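Long-range contacts in mucus binding proteinn (Lactobacillus reuteri, PDB 4MT5), which probably binds mucin as a cell-surface adhesin of the bacterium, this chain being repeat V of the longer protein, with a ubiquitin-like beta-grasp fold: residues L48-F53 with E67-H72; T88-I93 with S171-K176; T92-D97 with Q104-T109; T109-K114 with D140-A145; V147-V152 with K176-V181. One frame throughout, in Å; residues are numbered along the deposited sequence.

How the contacts relate
Contact 1 stands apart: it lies in the mucin binding domain, with nearest atoms about 23 Å or more from every other contact. The other four lie in the Muc B2-like domain. Contacts 2 and 3 pair strand 85-96 with its two neighbours, 174-182 and 104-120. Contacts 4 and 5 place segments on strand 142-148 against 104-120 and 174-182. Contact 1 is a surface contact, contacts 2 to 4 are partly buried, and contact 5 is buried. The chemistry follows. Contacts 1 to 3 are strand pairings held by backbone hydrogen bonds, with polar side chains beside them. Contact 4 packs two sheets together and contact 5 lays a loop on a strand; aromatic side chains lead in both.

Contact 1: residues L48-F53 with E67-H72; sequences LVSDGF and EVHFKH
Val49 N gives a hydrogen bond to His69 O (2.8 Å, 149° at the hydrogen), and Ser50 N gives the same oxygen a weak one. His69 N returns a bond to Ser50 O (2.8 Å). Gly52 N hydrogen-bonds to Glu67 O just past the end of strand 48-51. Val49 and Ser50 both face His69, which makes a classic beta bulge. It shifts the register by one residue in this antiparallel pair of the N-terminal beta-grasp domain.

Apolar contacts gather on the face that helix 35-42 packs against. Leu48 CG is anti to the backbone N (chi1 -168°), and CD1 lies over one face of the Phe70 ring, offset toward its rim, 4.1 Å from Phe70 CE1. The same methyl touches Val68 CG1 at 3.7 Å. Away from this cluster, Val49 CG2 packs on Lys71 CG (3.7 Å).

Polar side chains supply the rest. Ser50 OG sits at the edge of the His69 ring, 3.6 Å from His69 CD2, and a water joins it to Glu67 O. His69 NE2 bonds to Glu67 OE1 (2.8 Å), while ND1 bonds to Asp11. Asp51 OD1 accepts from Phe53 N in an Asx turn, and OD2 bonds to Thr34.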
# COMPACT_ATOMS: atom_id res chain seq x y z
N LEU A 48 22.22 1.72 -2.17
CA LEU A 48 23.55 1.26 -1.80
C LEU A 48 23.59 0.70 -0.38
O LEU A 48 22.99 1.24 0.53
CB LEU A 48 24.55 2.40 -1.92
CG LEU A 48 26.02 1.99 -1.84
CD1 LEU A 48 26.30 0.85 -2.80
CD2 LEU A 48 26.90 3.17 -2.18
N VAL A 49 24.33 -0.40 -0.21
CA VAL A 49 24.45 -1.00 1.10
C VAL A 49 25.92 -1.05 1.51
O VAL A 49 26.26 -0.80 2.66
CB VAL A 49 23.84 -2.40 1.12
CG1 VAL A 49 23.96 -3.01 2.51
CG2 VAL A 49 22.39 -2.34 0.67
N SER A 50 26.78 -1.35 0.55
CA SER A 50 28.21 -1.36 0.80
C SER A 50 28.95 -1.31 -0.52
O SER A 50 28.42 -1.72 -1.54
CB SER A 50 28.65 -2.58 1.61
OG SER A 50 28.22 -3.79 1.01
N ASP A 51 30.16 -0.77 -0.49
CA ASP A 51 30.98 -0.67 -1.67
C ASP A 51 32.40 -1.10 -1.30
O ASP A 51 33.16 -0.33 -0.70
CB ASP A 51 30.95 0.76 -2.21
CG ASP A 51 31.92 0.98 -3.38
OD1 ASP A 51 32.39 -0.02 -3.95
OD2 ASP A 51 32.22 2.15 -3.73
N GLY A 52 32.76 -2.33 -1.69
CA GLY A 52 34.06 -2.89 -1.34
C GLY A 52 35.26 -2.36 -2.11
O GLY A 52 36.40 -2.65 -1.76
N PHE A 53 35.02 -1.60 -3.17
CA PHE A 53 36.08 -1.09 -4.01
C PHE A 53 36.52 0.23 -3.43
O PHE A 53 35.73 0.92 -2.78
CB PHE A 53 35.58 -0.89 -5.43
CG PHE A 53 36.64 -0.51 -6.39
CD1 PHE A 53 37.47 -1.48 -6.93
CD2 PHE A 53 36.83 0.81 -6.76
CE1 PHE A 53 38.48 -1.13 -7.82
CE2 PHE A 53 37.83 1.16 -7.65
CZ PHE A 53 38.66 0.19 -8.19
N GLU A 67 33.02 -6.33 -4.24
CA GLU A 67 31.56 -6.34 -4.31
C GLU A 67 30.90 -5.00 -3.97
O GLU A 67 31.29 -4.30 -3.04
CB GLU A 67 30.97 -7.47 -3.45
CG GLU A 67 31.24 -8.91 -3.96
CD GLU A 67 30.63 -10.00 -3.06
OE1 GLU A 67 30.41 -9.72 -1.86
OE2 GLU A 67 30.36 -11.13 -3.55
N VAL A 68 29.90 -4.63 -4.74
CA VAL A 68 29.10 -3.45 -4.41
C VAL A 68 27.69 -3.96 -4.15
O VAL A 68 27.04 -4.46 -5.06
CB VAL A 68 29.08 -2.41 -5.58
CG1 VAL A 68 28.22 -1.22 -5.22
CG2 VAL A 68 30.49 -1.94 -5.91
N HIS A 69 27.21 -3.86 -2.91
CA HIS A 69 25.87 -4.41 -2.61
C HIS A 69 24.75 -3.34 -2.63
O HIS A 69 24.94 -2.20 -2.20
CB HIS A 69 25.88 -5.21 -1.29
CG HIS A 69 26.66 -6.49 -1.35
ND1 HIS A 69 26.12 -7.67 -1.82
CD2 HIS A 69 27.94 -6.78 -1.00
CE1 HIS A 69 27.03 -8.63 -1.76
NE2 HIS A 69 28.15 -8.11 -1.27
N PHE A 70 23.60 -3.71 -3.16
CA PHE A 70 22.44 -2.83 -3.16
C PHE A 70 21.27 -3.57 -2.57
O PHE A 70 21.31 -4.80 -2.49
CB PHE A 70 22.05 -2.47 -4.58
CG PHE A 70 23.06 -1.65 -5.30
CD1 PHE A 70 22.92 -0.28 -5.40
CD2 PHE A 70 24.15 -2.25 -5.91
CE1 PHE A 70 23.84 0.48 -6.08
CE2 PHE A 70 25.07 -1.49 -6.59
CZ PHE A 70 24.91 -0.13 -6.68
N LYS A 71 20.24 -2.83 -2.16
CA LYS A 71 18.92 -3.40 -1.85
C LYS A 71 17.86 -2.58 -2.55
O LYS A 71 18.13 -1.47 -3.00
CB LYS A 71 18.64 -3.43 -0.35
CG LYS A 71 18.67 -2.05 0.30
CD LYS A 71 18.29 -2.12 1.77
CE LYS A 71 18.84 -0.92 2.55
NZ LYS A 71 18.52 -1.08 4.00
N HIS A 72 16.66 -3.13 -2.67
CA HIS A 72 15.56 -2.41 -3.29
C HIS A 72 15.11 -1.22 -2.45
O HIS A 72 15.00 -1.31 -1.22
CB HIS A 72 14.37 -3.33 -3.54
CG HIS A 72 14.56 -4.27 -4.69
ND1 HIS A 72 13.52 -4.98 -5.25
CD2 HIS A 72 15.67 -4.60 -5.39
CE1 HIS A 72 13.98 -5.72 -6.24
NE2 HIS A 72 15.28 -5.51 -6.35
O HOH W 1 30.70 -4.54 -0.13

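Contact 2: residues T88-I93 with S171-K176; sequences TVTETI and SKDIVK
Asp173 OD1 accepts the backbone N-H of Thr90 at 2.6 Å, in a nearly straight bond (171° at the hydrogen). The N-H meets the oxygen from above the carboxylate plane, 43° out of it. Asp173 CG stands beside its own backbone N (chi1 -80°), which turns the carboxylate back onto Thr90. The side chain thus takes the first N-H of the pairing, before strand 174-176 begins.

From there the backbones pair directly. Ile174 N bonds to Thr90 O (2.8 Å), Thr92 N to Ile174 O (2.7 Å) and Lys176 N to Thr92 O (3.0 Å). The last two donors lie nearly along the C=O axis. The two strands run almost exactly parallel. In a beta-grasp fold the first and last strands pair in this way, and here strand 85-96 is joined to strand 174-182.

The tighter side carries Glu91, Ile93, Ile174 and Lys176. Glu91 CG touches Ile174 CG2 at 3.7 Å, so it is the aliphatic part of the glutamate that packs. Ile93 CD1 sits on Lys176 CB, also at 3.7 Å. Strand 161-167 covers this side through Ile162 and Phe165. At the start of the pairing Val89 is buried too, and its CG2 rests 3.7 Å from Ser171 O.

The other side, with Thr92 and Val175, is looser and wetter. Val175 is exposed and adds little to the contact. A water donates to Ile174 O and is also hydrogen-bonded to Thr92 OG1, 3.2 Å away.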
# COMPACT_ATOMS: atom_id res chain seq x y z
N THR A 88 -15.19 2.60 0.78
CA THR A 88 -16.32 3.18 1.49
C THR A 88 -17.58 2.31 1.49
O THR A 88 -18.09 1.92 0.44
CB THR A 88 -16.65 4.58 0.95
OG1 THR A 88 -15.59 5.47 1.29
CG2 THR A 88 -17.94 5.10 1.56
N VAL A 89 -18.08 2.01 2.68
CA VAL A 89 -19.31 1.24 2.80
C VAL A 89 -20.39 2.12 3.42
O VAL A 89 -20.23 2.64 4.53
CB VAL A 89 -19.11 -0.03 3.63
CG1 VAL A 89 -20.38 -0.81 3.69
CG2 VAL A 89 -18.02 -0.87 3.02
N THR A 90 -21.47 2.30 2.69
CA THR A 90 -22.54 3.17 3.14
C THR A 90 -23.80 2.37 3.46
O THR A 90 -23.98 1.24 2.99
CB THR A 90 -22.85 4.31 2.13
OG1 THR A 90 -23.21 3.76 0.86
CG2 THR A 90 -21.64 5.21 1.94
N GLU A 91 -24.66 2.95 4.28
CA GLU A 91 -25.95 2.36 4.59
C GLU A 91 -27.06 3.37 4.33
O GLU A 91 -26.96 4.54 4.73
CB GLU A 91 -26.00 1.93 6.05
CG GLU A 91 -27.36 1.43 6.52
CD GLU A 91 -27.42 1.29 8.02
OE1 GLU A 91 -27.35 2.33 8.71
OE2 GLU A 91 -27.53 0.14 8.52
N THR A 92 -28.11 2.91 3.65
CA THR A 92 -29.24 3.77 3.33
C THR A 92 -30.56 3.16 3.81
O THR A 92 -30.87 2.00 3.51
CB THR A 92 -29.32 4.04 1.82
OG1 THR A 92 -28.08 4.61 1.36
CG2 THR A 92 -30.44 5.01 1.51
N ILE A 93 -31.31 3.95 4.56
CA ILE A 93 -32.66 3.57 4.96
C ILE A 93 -33.68 4.38 4.19
O ILE A 93 -33.65 5.61 4.22
CB ILE A 93 -32.90 3.80 6.45
CG1 ILE A 93 -31.81 3.12 7.27
CG2 ILE A 93 -34.24 3.22 6.84
CD1 ILE A 93 -31.74 1.63 7.00
N SER A 171 -17.10 -5.50 2.45
CA SER A 171 -18.57 -5.55 2.47
C SER A 171 -19.27 -4.74 1.37
O SER A 171 -18.73 -3.75 0.86
CB SER A 171 -19.10 -5.11 3.85
OG SER A 171 -18.64 -5.96 4.89
N LYS A 172 -20.49 -5.18 1.02
CA LYS A 172 -21.38 -4.47 0.09
C LYS A 172 -22.30 -3.49 0.81
O LYS A 172 -22.75 -3.76 1.93
CB LYS A 172 -22.26 -5.46 -0.68
CG LYS A 172 -21.52 -6.51 -1.48
CD LYS A 172 -22.52 -7.43 -2.16
CE LYS A 172 -21.87 -8.73 -2.60
NZ LYS A 172 -22.89 -9.73 -3.03
N ASP A 173 -22.59 -2.37 0.15
CA ASP A 173 -23.40 -1.30 0.75
C ASP A 173 -24.72 -1.81 1.29
O ASP A 173 -25.22 -2.86 0.87
CB ASP A 173 -23.66 -0.17 -0.25
CG ASP A 173 -22.49 0.79 -0.39
OD1 ASP A 173 -21.67 0.90 0.56
OD2 ASP A 173 -22.39 1.45 -1.45
N ILE A 174 -25.30 -1.08 2.23
CA ILE A 174 -26.53 -1.55 2.85
C ILE A 174 -27.76 -0.74 2.44
O ILE A 174 -27.84 0.46 2.66
CB ILE A 174 -26.39 -1.61 4.37
CG1 ILE A 174 -25.37 -2.70 4.74
CG2 ILE A 174 -27.74 -1.88 5.02
CD1 ILE A 174 -25.26 -2.97 6.22
N VAL A 175 -28.71 -1.43 1.80
CA VAL A 175 -29.96 -0.80 1.41
C VAL A 175 -31.14 -1.52 2.05
O VAL A 175 -31.41 -2.70 1.78
CB VAL A 175 -30.14 -0.76 -0.12
CG1 VAL A 175 -31.11 0.35 -0.50
CG2 VAL A 175 -28.80 -0.55 -0.81
N LYS A 176 -31.83 -0.79 2.91
CA LYS A 176 -32.92 -1.34 3.71
C LYS A 176 -34.08 -0.36 3.65
O LYS A 176 -33.91 0.85 3.85
CB LYS A 176 -32.45 -1.50 5.16
CG LYS A 176 -32.55 -2.91 5.71
CD LYS A 176 -31.78 -3.92 4.89
CE LYS A 176 -31.65 -5.21 5.70
NZ LYS A 176 -31.16 -6.38 4.91
O HOH W 2 -26.89 1.74 0.73

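Contact 3: residues T92-D97 with Q104-T109; sequences TIHYVD and QPDSTT
Tyr95 lies against the chain from Gln104 to Ser107, and its side chain meets these residues in turn. CB touches Gln104 CB at 3.6 Å. With CG anti to the carbonyl carbon (chi1 -57°), the ring then runs back along the opposite strand. CD2 comes to Pro105 O at 3.3 Å, with that carbonyl at the ring edge and near its plane. CE2 follows the same oxygen at 3.5 Å. At the tip, OH stands 3.8 Å from Ser107 CB. Within its own strand, Ile93 CG2 lies over one face of the ring, toward the rim. Val147, Pro150 and Val178 also touch this tyrosine.

Polar groups make the rest of the contact. His94 ND1 gives Asp106 OD1 a weak hydrogen bond (2.9 Å), with the carboxylate oxygen at the ring edge and the two planes 59° apart. A water accepts the Tyr95 N-H and lies close to Gln104 O and Asp106 OD1. On the face of the sheet away from Tyr95, Thr92 and Thr108 lie alongside one another.

The backbones meet at Ile93 and Ser107. Ile93 N bonds to Ser107 O (2.8 Å, 171° at the hydrogen), and Ser107 N returns a longer, more bent bond to Ile93 O (3.2 Å). Strands 85-96 and 104-120 form a beta hairpin, the opening element of the beta-grasp fold in this second domain.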
# COMPACT_ATOMS: atom_id res chain seq x y z
N THR A 92 -28.11 2.91 3.65
CA THR A 92 -29.24 3.77 3.33
C THR A 92 -30.56 3.16 3.81
O THR A 92 -30.87 2.00 3.51
CB THR A 92 -29.32 4.04 1.82
OG1 THR A 92 -28.08 4.61 1.36
CG2 THR A 92 -30.44 5.01 1.51
N ILE A 93 -31.31 3.95 4.56
CA ILE A 93 -32.66 3.57 4.96
C ILE A 93 -33.68 4.38 4.19
O ILE A 93 -33.65 5.61 4.22
CB ILE A 93 -32.90 3.80 6.45
CG1 ILE A 93 -31.81 3.12 7.27
CG2 ILE A 93 -34.24 3.22 6.84
CD1 ILE A 93 -31.74 1.63 7.00
N HIS A 94 -34.57 3.70 3.48
CA HIS A 94 -35.71 4.35 2.82
C HIS A 94 -36.98 4.22 3.68
O HIS A 94 -37.30 3.14 4.19
CB HIS A 94 -35.97 3.76 1.42
CG HIS A 94 -34.83 3.96 0.46
ND1 HIS A 94 -34.34 5.21 0.13
CD2 HIS A 94 -34.10 3.06 -0.24
CE1 HIS A 94 -33.35 5.07 -0.74
NE2 HIS A 94 -33.18 3.78 -0.97
N TYR A 95 -37.70 5.32 3.83
CA TYR A 95 -38.96 5.31 4.56
C TYR A 95 -40.15 5.63 3.62
O TYR A 95 -40.32 6.76 3.18
CB TYR A 95 -38.92 6.32 5.71
CG TYR A 95 -37.79 6.11 6.71
CD1 TYR A 95 -37.86 5.12 7.68
CD2 TYR A 95 -36.66 6.93 6.70
CE1 TYR A 95 -36.83 4.94 8.61
CE2 TYR A 95 -35.62 6.76 7.62
CZ TYR A 95 -35.72 5.76 8.57
OH TYR A 95 -34.70 5.58 9.48
N VAL A 96 -40.97 4.62 3.31
CA VAL A 96 -42.04 4.79 2.33
C VAL A 96 -43.44 4.45 2.84
O VAL A 96 -43.67 4.39 4.05
CB VAL A 96 -41.78 3.95 1.06
CG1 VAL A 96 -40.51 4.43 0.38
CG2 VAL A 96 -41.67 2.48 1.41
N ASP A 97 -44.38 4.24 1.91
CA ASP A 97 -45.74 3.76 2.23
C ASP A 97 -46.20 2.62 1.31
O ASP A 97 -45.39 1.88 0.76
CB ASP A 97 -46.75 4.92 2.24
CG ASP A 97 -46.89 5.61 0.89
OD1 ASP A 97 -46.77 4.94 -0.17
OD2 ASP A 97 -47.13 6.84 0.88
N GLN A 104 -40.64 9.85 5.02
CA GLN A 104 -39.60 10.43 5.88
C GLN A 104 -38.28 10.47 5.10
O GLN A 104 -38.01 9.57 4.30
CB GLN A 104 -39.42 9.58 7.16
CG GLN A 104 -40.51 9.76 8.23
CD GLN A 104 -40.27 10.97 9.12
OE1 GLN A 104 -39.62 10.86 10.16
NE2 GLN A 104 -40.78 12.13 8.71
N PRO A 105 -37.46 11.52 5.32
CA PRO A 105 -36.16 11.62 4.61
C PRO A 105 -35.26 10.43 4.92
O PRO A 105 -35.33 9.88 6.02
CB PRO A 105 -35.56 12.92 5.16
CG PRO A 105 -36.27 13.18 6.44
CD PRO A 105 -37.66 12.65 6.24
N ASP A 106 -34.45 10.02 3.95
CA ASP A 106 -33.55 8.87 4.13
C ASP A 106 -32.55 9.04 5.28
O ASP A 106 -32.04 10.14 5.53
CB ASP A 106 -32.77 8.58 2.84
CG ASP A 106 -33.59 7.85 1.80
OD1 ASP A 106 -34.60 7.20 2.17
OD2 ASP A 106 -33.21 7.90 0.60
N SER A 107 -32.30 7.95 5.99
CA SER A 107 -31.17 7.89 6.90
C SER A 107 -29.99 7.35 6.12
O SER A 107 -30.07 6.28 5.49
CB SER A 107 -31.44 6.98 8.10
OG SER A 107 -30.26 6.83 8.89
N THR A 108 -28.90 8.10 6.14
CA THR A 108 -27.70 7.67 5.43
C THR A 108 -26.47 7.83 6.32
O THR A 108 -26.23 8.89 6.92
CB THR A 108 -27.59 8.36 4.04
OG1 THR A 108 -26.93 7.49 3.12
CG2 THR A 108 -26.87 9.71 4.10
N THR A 109 -25.71 6.75 6.46
CA THR A 109 -24.48 6.79 7.25
C THR A 109 -23.33 6.09 6.51
O THR A 109 -23.50 5.01 5.96
CB THR A 109 -24.70 6.17 8.65
OG1 THR A 109 -25.13 4.81 8.51
CG2 THR A 109 -25.78 6.94 9.42
O HOH W 3 -37.19 7.53 2.87

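Contact 4: residues T109-K114 with D140-A145; sequences TAVTFK and DSKTFA
Thr109, Val111 and Phe113 make an apolar layer contact with Lys142, Phe144 and the backbone at Ser141. One side is the main sheet of the Muc B2-like domain. The other is the small two-stranded sheet laid over it. The segments of strands 109-114 and 142-144 run antiparallel with axes 9.1 Å apart, which is too far for backbone pairing.

Phe144 makes the most of the contact. A chi1 of -83° swings its ring over to strand 109-114. Phe144 CZ meets Val111 CG1 at 3.8 Å. Thr109 OG1 lies 3.5 Å from Phe144 CE1, oblique to the ring, and the two side chains pass alongside in opposite senses. A water that donates to Ala145 O accepts a weak hydrogen bond from the same Thr109 hydroxyl.

Lys142 packs through its carbons, with CG 4.0 Å from Val111 CG2. The chain bends at chi2 and chi4, which brings NZ round to the carbonyl of the next residue, Thr143 O (2.8 Å). Phe113 presents its edge to the opposite backbone, CE1 lying 3.9 Å from Ser141 CA. Val111 CG2 lies over one face of that ring, toward its rim.

Around this layer, Val167 of strand 161-167 touches both Val111 and Phe144. Glu91 of strand 85-96 also borders Phe144. Val134 of strand 133-134 flanks Val111 and Phe113, and Trp132 and Pro169 also touch Phe113.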
# COMPACT_ATOMS: atom_id res chain seq x y z
N THR A 109 -25.71 6.75 6.46
CA THR A 109 -24.48 6.79 7.25
C THR A 109 -23.33 6.09 6.51
O THR A 109 -23.50 5.01 5.96
CB THR A 109 -24.70 6.17 8.65
OG1 THR A 109 -25.13 4.81 8.51
CG2 THR A 109 -25.78 6.94 9.42
N ALA A 110 -22.17 6.73 6.47
CA ALA A 110 -21.05 6.20 5.71
C ALA A 110 -19.87 5.83 6.60
O ALA A 110 -19.63 6.46 7.63
CB ALA A 110 -20.62 7.21 4.66
N VAL A 111 -19.13 4.79 6.20
CA VAL A 111 -17.84 4.51 6.82
C VAL A 111 -16.78 4.34 5.73
O VAL A 111 -16.99 3.63 4.76
CB VAL A 111 -17.87 3.28 7.76
CG1 VAL A 111 -18.38 2.06 7.04
CG2 VAL A 111 -16.50 3.01 8.34
N THR A 112 -15.67 5.05 5.89
CA THR A 112 -14.55 4.95 4.96
C THR A 112 -13.38 4.25 5.63
O THR A 112 -12.88 4.71 6.66
CB THR A 112 -14.08 6.34 4.47
OG1 THR A 112 -15.11 6.94 3.67
CG2 THR A 112 -12.83 6.22 3.63
N PHE A 113 -12.95 3.13 5.05
CA PHE A 113 -11.77 2.42 5.52
C PHE A 113 -10.57 2.91 4.72
O PHE A 113 -10.64 3.00 3.50
CB PHE A 113 -11.95 0.92 5.31
CG PHE A 113 -12.98 0.30 6.20
CD1 PHE A 113 -12.64 -0.13 7.47
CD2 PHE A 113 -14.28 0.15 5.78
CE1 PHE A 113 -13.58 -0.70 8.30
CE2 PHE A 113 -15.23 -0.42 6.60
CZ PHE A 113 -14.88 -0.85 7.87
N LYS A 114 -9.48 3.25 5.41
CA LYS A 114 -8.27 3.73 4.75
C LYS A 114 -7.08 2.94 5.25
O LYS A 114 -7.03 2.58 6.43
CB LYS A 114 -8.04 5.21 5.07
CG LYS A 114 -8.92 6.17 4.29
CD LYS A 114 -8.90 7.56 4.90
CE LYS A 114 -9.20 8.63 3.85
NZ LYS A 114 -9.48 9.96 4.46
N ASP A 140 -10.58 -3.14 11.74
CA ASP A 140 -10.84 -3.99 10.58
C ASP A 140 -12.31 -4.10 10.26
O ASP A 140 -12.69 -4.71 9.26
CB ASP A 140 -10.30 -5.39 10.81
CG ASP A 140 -8.81 -5.47 10.65
OD1 ASP A 140 -8.23 -4.53 10.04
OD2 ASP A 140 -8.21 -6.46 11.12
N SER A 141 -13.13 -3.52 11.11
CA SER A 141 -14.57 -3.50 10.89
C SER A 141 -15.20 -2.35 11.65
O SER A 141 -14.53 -1.62 12.37
CB SER A 141 -15.21 -4.82 11.32
OG SER A 141 -14.82 -5.15 12.63
N LYS A 142 -16.50 -2.18 11.48
CA LYS A 142 -17.21 -1.09 12.11
C LYS A 142 -18.64 -1.56 12.20
O LYS A 142 -19.14 -2.20 11.28
CB LYS A 142 -17.06 0.20 11.28
CG LYS A 142 -17.96 1.36 11.68
CD LYS A 142 -17.78 1.78 13.14
CE LYS A 142 -18.56 3.06 13.45
NZ LYS A 142 -19.93 3.05 12.82
N THR A 143 -19.29 -1.31 13.32
CA THR A 143 -20.70 -1.66 13.43
C THR A 143 -21.51 -0.41 13.20
O THR A 143 -21.19 0.66 13.72
CB THR A 143 -21.05 -2.29 14.78
OG1 THR A 143 -20.86 -1.33 15.82
CG2 THR A 143 -20.20 -3.53 15.05
N PHE A 144 -22.55 -0.53 12.38
CA PHE A 144 -23.46 0.58 12.20
C PHE A 144 -24.41 0.59 13.38
O PHE A 144 -24.96 -0.46 13.75
CB PHE A 144 -24.23 0.42 10.90
CG PHE A 144 -23.48 0.90 9.70
CD1 PHE A 144 -23.05 2.22 9.62
CD2 PHE A 144 -23.22 0.04 8.65
CE1 PHE A 144 -22.36 2.68 8.51
CE2 PHE A 144 -22.53 0.49 7.53
CZ PHE A 144 -22.10 1.81 7.46
N ALA A 145 -24.58 1.76 13.99
CA ALA A 145 -25.56 1.89 15.06
C ALA A 145 -26.93 1.54 14.49
O ALA A 145 -27.27 1.99 13.39
CB ALA A 145 -25.56 3.31 15.61
O HOH W 4 -26.40 3.16 11.32

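Contact 5: residues V147-V152 with K176-V181; sequences VPSPAV and KTVVYV
Ser149 OG rests against Val178 CG1 at 3.8 Å. The hydroxyl is hydrogen-bonded to His159 O and more weakly to Gln160 O. The His159 carbonyl is thus the main partner of this buried group. Ser149 CB lies 3.7 Å from Tyr180 OH.

Tyr180 is the main bridge between the segments. Its side chain rises from strand 176-181 toward the loop and meets Pro150 nearly perpendicularly. The hydroxyl points at Pro150 O, which lies at the ring edge and in its plane. A hydrogen bond from OH to that oxygen fits this arrangement, but the modelled separation is too short to be trusted in detail. Pro150 CD also approaches Tyr180 OH, at 3.4 Å.

Further along the loop, Val152 CG2 packs against Tyr180 CE1 (3.5 Å), oblique to the ring. Tyr155 and Pro157 of strand 155-157 touch the tyrosine as well. Val178 is packed against Ile93 and Tyr95 of strand 85-96.

The loop after strand 142-148 thereby packs over the last strand in the chain, 174-182, which is the C-terminal strand of the second beta-grasp domain.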
# COMPACT_ATOMS: atom_id res chain seq x y z
N VAL A 147 -30.67 1.91 13.71
CA VAL A 147 -31.45 3.14 13.54
C VAL A 147 -32.94 2.94 13.83
O VAL A 147 -33.60 2.05 13.25
CB VAL A 147 -31.26 3.80 12.14
CG1 VAL A 147 -32.36 4.81 11.86
CG2 VAL A 147 -29.90 4.48 12.05
N PRO A 148 -33.48 3.76 14.75
CA PRO A 148 -34.90 3.78 15.07
C PRO A 148 -35.67 4.45 13.95
O PRO A 148 -35.32 5.57 13.54
CB PRO A 148 -34.95 4.67 16.33
CG PRO A 148 -33.56 4.71 16.84
CD PRO A 148 -32.70 4.65 15.63
N SER A 149 -36.69 3.75 13.44
CA SER A 149 -37.64 4.35 12.51
C SER A 149 -38.34 5.49 13.24
O SER A 149 -38.83 5.30 14.36
CB SER A 149 -38.69 3.31 12.08
OG SER A 149 -38.09 2.10 11.65
N PRO A 150 -38.40 6.69 12.62
CA PRO A 150 -39.04 7.82 13.30
C PRO A 150 -40.57 7.66 13.37
O PRO A 150 -41.15 6.84 12.65
CB PRO A 150 -38.67 9.02 12.42
CG PRO A 150 -37.69 8.51 11.41
CD PRO A 150 -37.93 7.05 11.27
N ALA A 151 -41.20 8.43 14.25
CA ALA A 151 -42.64 8.34 14.45
C ALA A 151 -43.37 9.25 13.49
O ALA A 151 -43.11 10.46 13.43
CB ALA A 151 -43.01 8.69 15.89
N VAL A 152 -44.29 8.66 12.72
CA VAL A 152 -45.20 9.42 11.88
C VAL A 152 -46.61 9.13 12.36
O VAL A 152 -47.08 7.99 12.26
CB VAL A 152 -45.06 9.04 10.39
CG1 VAL A 152 -45.77 10.06 9.52
CG2 VAL A 152 -43.60 8.95 10.01
N LYS A 176 -31.83 -0.79 2.91
CA LYS A 176 -32.92 -1.34 3.71
C LYS A 176 -34.08 -0.36 3.65
O LYS A 176 -33.91 0.85 3.85
CB LYS A 176 -32.45 -1.50 5.16
CG LYS A 176 -32.55 -2.91 5.71
CD LYS A 176 -31.78 -3.92 4.89
CE LYS A 176 -31.65 -5.21 5.70
NZ LYS A 176 -31.16 -6.38 4.91
N THR A 177 -35.28 -0.89 3.38
CA THR A 177 -36.48 -0.08 3.21
C THR A 177 -37.50 -0.29 4.34
O THR A 177 -37.82 -1.43 4.69
CB THR A 177 -37.13 -0.39 1.85
OG1 THR A 177 -36.17 -0.15 0.81
CG2 THR A 177 -38.34 0.49 1.63
N VAL A 178 -38.00 0.81 4.90
CA VAL A 178 -39.06 0.75 5.91
C VAL A 178 -40.41 1.21 5.33
O VAL A 178 -40.51 2.31 4.78
CB VAL A 178 -38.74 1.63 7.13
CG1 VAL A 178 -39.63 1.26 8.30
CG2 VAL A 178 -37.31 1.48 7.52
N VAL A 179 -41.44 0.37 5.47
CA VAL A 179 -42.77 0.69 4.94
C VAL A 179 -43.76 1.03 6.05
O VAL A 179 -43.96 0.26 6.98
CB VAL A 179 -43.36 -0.45 4.08
CG1 VAL A 179 -44.67 -0.01 3.47
CG2 VAL A 179 -42.40 -0.86 2.99
N TYR A 180 -44.37 2.21 5.93
CA TYR A 180 -45.34 2.68 6.89
C TYR A 180 -46.77 2.34 6.46
O TYR A 180 -47.19 2.69 5.35
CB TYR A 180 -45.20 4.19 7.07
CG TYR A 180 -44.09 4.61 8.01
CD1 TYR A 180 -44.37 5.08 9.29
CD2 TYR A 180 -42.75 4.55 7.60
CE1 TYR A 180 -43.35 5.47 10.15
CE2 TYR A 180 -41.72 4.93 8.46
CZ TYR A 180 -42.03 5.39 9.73
OH TYR A 180 -41.02 5.78 10.58
N VAL A 181 -47.50 1.65 7.33
CA VAL A 181 -48.90 1.29 7.05
C VAL A 181 -49.85 2.31 7.67
O VAL A 181 -49.71 2.67 8.83
CB VAL A 181 -49.23 -0.13 7.57
CG1 VAL A 181 -50.73 -0.38 7.51
CG2 VAL A 181 -48.47 -1.19 6.77